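D-mandelate dehydrogenase (Rhodotorula graminis, PDB 2W2L) probably oxidises D-mandelate reversibly with NAD as cofactor, as a member of the D-isomer specific 2-hydroxyacid dehydrogenase family. Local coordinates at residues A[124-129]-A[184-189]. Sequence-based numbering, arbitrary orientation.
Sequences LILSVF and HGLGMK
Met188 reaches across to Phe129 and Ile125 from the turn that joins helix 173-186 to strand 189-193, a helix-to-strand link of the Rossmann-type NAD-binding domain. The contact is a worked example of how apolar side chains pack helix 114-130 against the end of helix 173-186 and the link that follows it, over the parallel sheet. It is buried packing and not part of the coenzyme site, the side chain of Ile125 lying about 13 Å from the bound NAD. The methionine and the phenylalanine approach from opposite directions. Met188 CE meets the outer part of the ring obliquely, 3.7 Å from Phe129 CE2 and equally close to CZ. Behind the methyl, SD stands 5.5 Å from the ring centroid, 44° off its normal, an oblique Met-aromatic contact. The bend at the end of the methionine (chi3 84°) turns CE out of the line of an otherwise extended chain and onto the ring. The same ring also makes a cation-pi contact with Arg251 and packs edge-to-face with His164.

One turn back along helix 114-130, Ile125 points at the same methionine. Its CG2 branch, anti to the backbone N, lies 4.2 Å from Met188 SD, and the same methyl just brushes Leu186 CD1 at 4.5 Å. On the sheet, Leu166 of strand 165-169 touches both Ile125 and Met188, while Val253 of strand 250-254 packs against Ile125. Just after helix 173-186, Gly187 leaves helical geometry with positive phi, and the chain turns into strand 189-193. Leu126 and Leu186, each also packed against an acidic side chain of the other subunit, meet at a slant through their branch ends, Leu126 CD2 resting 3.9 Å from Leu186 CD1.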
loop_
_atom_site.group_PDB
_atom_site.type_symbol
_atom_site.label_atom_id
_atom_site.label_comp_id
_atom_site.label_asym_id
_atom_site.label_seq_id
_atom_site.Cartn_x
_atom_site.Cartn_y
_atom_site.Cartn_z
ATOM N N LEU A 124 -4.953 -0.869 0.227
ATOM C CA LEU A 124 -6.171 -0.208 -0.249
ATOM C C LEU A 124 -6.417 1.057 0.540
ATOM O O LEU A 124 -6.954 2.017 0.009
ATOM C CB LEU A 124 -7.386 -1.115 -0.124
ATOM C CG LEU A 124 -7.457 -2.421 -0.888
ATOM C CD1 LEU A 124 -8.466 -3.299 -0.202
ATOM C CD2 LEU A 124 -7.851 -2.159 -2.348
ATOM N N ILE A 125 -6.064 1.033 1.823
ATOM C CA ILE A 125 -6.221 2.205 2.656
ATOM C C ILE A 125 -5.327 3.325 2.106
ATOM O O ILE A 125 -5.792 4.455 1.876
ATOM C CB ILE A 125 -5.862 1.895 4.091
ATOM C CG1 ILE A 125 -6.923 0.987 4.714
ATOM C CG2 ILE A 125 -5.685 3.186 4.880
ATOM C CD1 ILE A 125 -6.480 0.348 6.061
ATOM N N LEU A 126 -4.059 3.004 1.852
ATOM C CA LEU A 126 -3.152 3.940 1.184
ATOM C C LEU A 126 -3.809 4.417 -0.086
ATOM O O LEU A 126 -3.857 5.612 -0.355
ATOM C CB LEU A 126 -1.773 3.324 0.917
ATOM C CG LEU A 126 -0.947 3.096 2.206
ATOM C CD1 LEU A 126 0.142 2.057 2.048
ATOM C CD2 LEU A 126 -0.326 4.399 2.701
ATOM N N SER A 127 -4.409 3.511 -0.826
ATOM C CA SER A 127 -4.995 3.901 -2.112
ATOM C C SER A 127 -6.154 4.906 -2.002
ATOM O O SER A 127 -6.270 5.794 -2.841
ATOM C CB SER A 127 -5.416 2.682 -2.909
ATOM O OG SER A 127 -5.832 3.127 -4.174
ATOM N N VAL A 128 -6.968 4.795 -0.951
ATOM C CA VAL A 128 -8.105 5.698 -0.809
ATOM C C VAL A 128 -7.812 6.987 -0.027
ATOM O O VAL A 128 -8.574 7.960 -0.114
ATOM C CB VAL A 128 -9.419 4.989 -0.302
ATOM C CG1 VAL A 128 -9.799 3.824 -1.215
ATOM C CG2 VAL A 128 -9.323 4.557 1.175
ATOM N N PHE A 129 -6.726 7.013 0.736
ATOM C CA PHE A 129 -6.246 8.304 1.227
ATOM C C PHE A 129 -5.508 9.176 0.180
ATOM O O PHE A 129 -5.566 10.403 0.230
ATOM C CB PHE A 129 -5.402 8.104 2.467
ATOM C CG PHE A 129 -6.212 8.098 3.712
ATOM C CD1 PHE A 129 -6.501 9.297 4.361
ATOM C CD2 PHE A 129 -6.742 6.933 4.187
ATOM C CE1 PHE A 129 -7.279 9.334 5.486
ATOM C CE2 PHE A 129 -7.510 6.950 5.316
ATOM C CZ PHE A 129 -7.780 8.154 5.980
ATOM N N HIS A 184 0.466 1.727 14.246
ATOM C CA HIS A 184 1.880 2.031 14.457
ATOM C C HIS A 184 2.624 2.232 13.137
ATOM O O HIS A 184 3.668 2.833 13.124
ATOM C CB HIS A 184 2.580 0.931 15.296
ATOM C CG HIS A 184 1.772 0.454 16.469
ATOM N ND1 HIS A 184 1.657 -0.881 16.804
ATOM C CD2 HIS A 184 1.015 1.129 17.368
ATOM C CE1 HIS A 184 0.866 -1.012 17.856
ATOM N NE2 HIS A 184 0.445 0.192 18.200
ATOM N N GLY A 185 2.120 1.687 12.032
ATOM C CA GLY A 185 2.729 1.971 10.741
ATOM C C GLY A 185 2.423 3.402 10.307
ATOM O O GLY A 185 3.336 4.269 10.275
ATOM N N LEU A 186 1.142 3.654 10.018
ATOM C CA LEU A 186 0.719 4.896 9.389
ATOM C C LEU A 186 0.451 6.048 10.358
ATOM O O LEU A 186 0.410 7.193 9.948
ATOM C CB LEU A 186 -0.493 4.646 8.470
ATOM C CG LEU A 186 -0.327 3.564 7.378
ATOM C CD1 LEU A 186 -1.460 3.553 6.325
ATOM C CD2 LEU A 186 1.058 3.717 6.649
ATOM N N GLY A 187 0.295 5.749 11.648
ATOM C CA GLY A 187 -0.090 6.750 12.638
ATOM C C GLY A 187 -1.598 7.065 12.617
ATOM O O GLY A 187 -2.015 8.189 12.984
ATOM N N MET A 188 -2.423 6.099 12.186
ATOM C CA MET A 188 -3.886 6.262 12.216
ATOM C C MET A 188 -4.396 5.996 13.617
ATOM O O MET A 188 -3.688 5.408 14.444
ATOM C CB MET A 188 -4.597 5.315 11.251
ATOM C CG MET A 188 -4.300 5.582 9.825
ATOM S SD MET A 188 -5.469 4.697 8.784
ATOM C CE MET A 188 -6.877 5.814 8.732
ATOM N N LYS A 189 -5.627 6.424 13.881
ATOM C CA LYS A 189 -6.276 6.083 15.156
ATOM C C LYS A 189 -7.330 5.015 14.922
ATOM O O LYS A 189 -7.860 4.845 13.798
ATOM C CB LYS A 189 -6.842 7.328 15.860
ATOM C CG LYS A 189 -5.776 8.282 16.399
ATOM C CD LYS A 189 -6.412 9.600 16.855
ATOM C CE LYS A 189 -5.423 10.821 16.730
ATOM N NZ LYS A 189 -6.001 12.167 17.112
#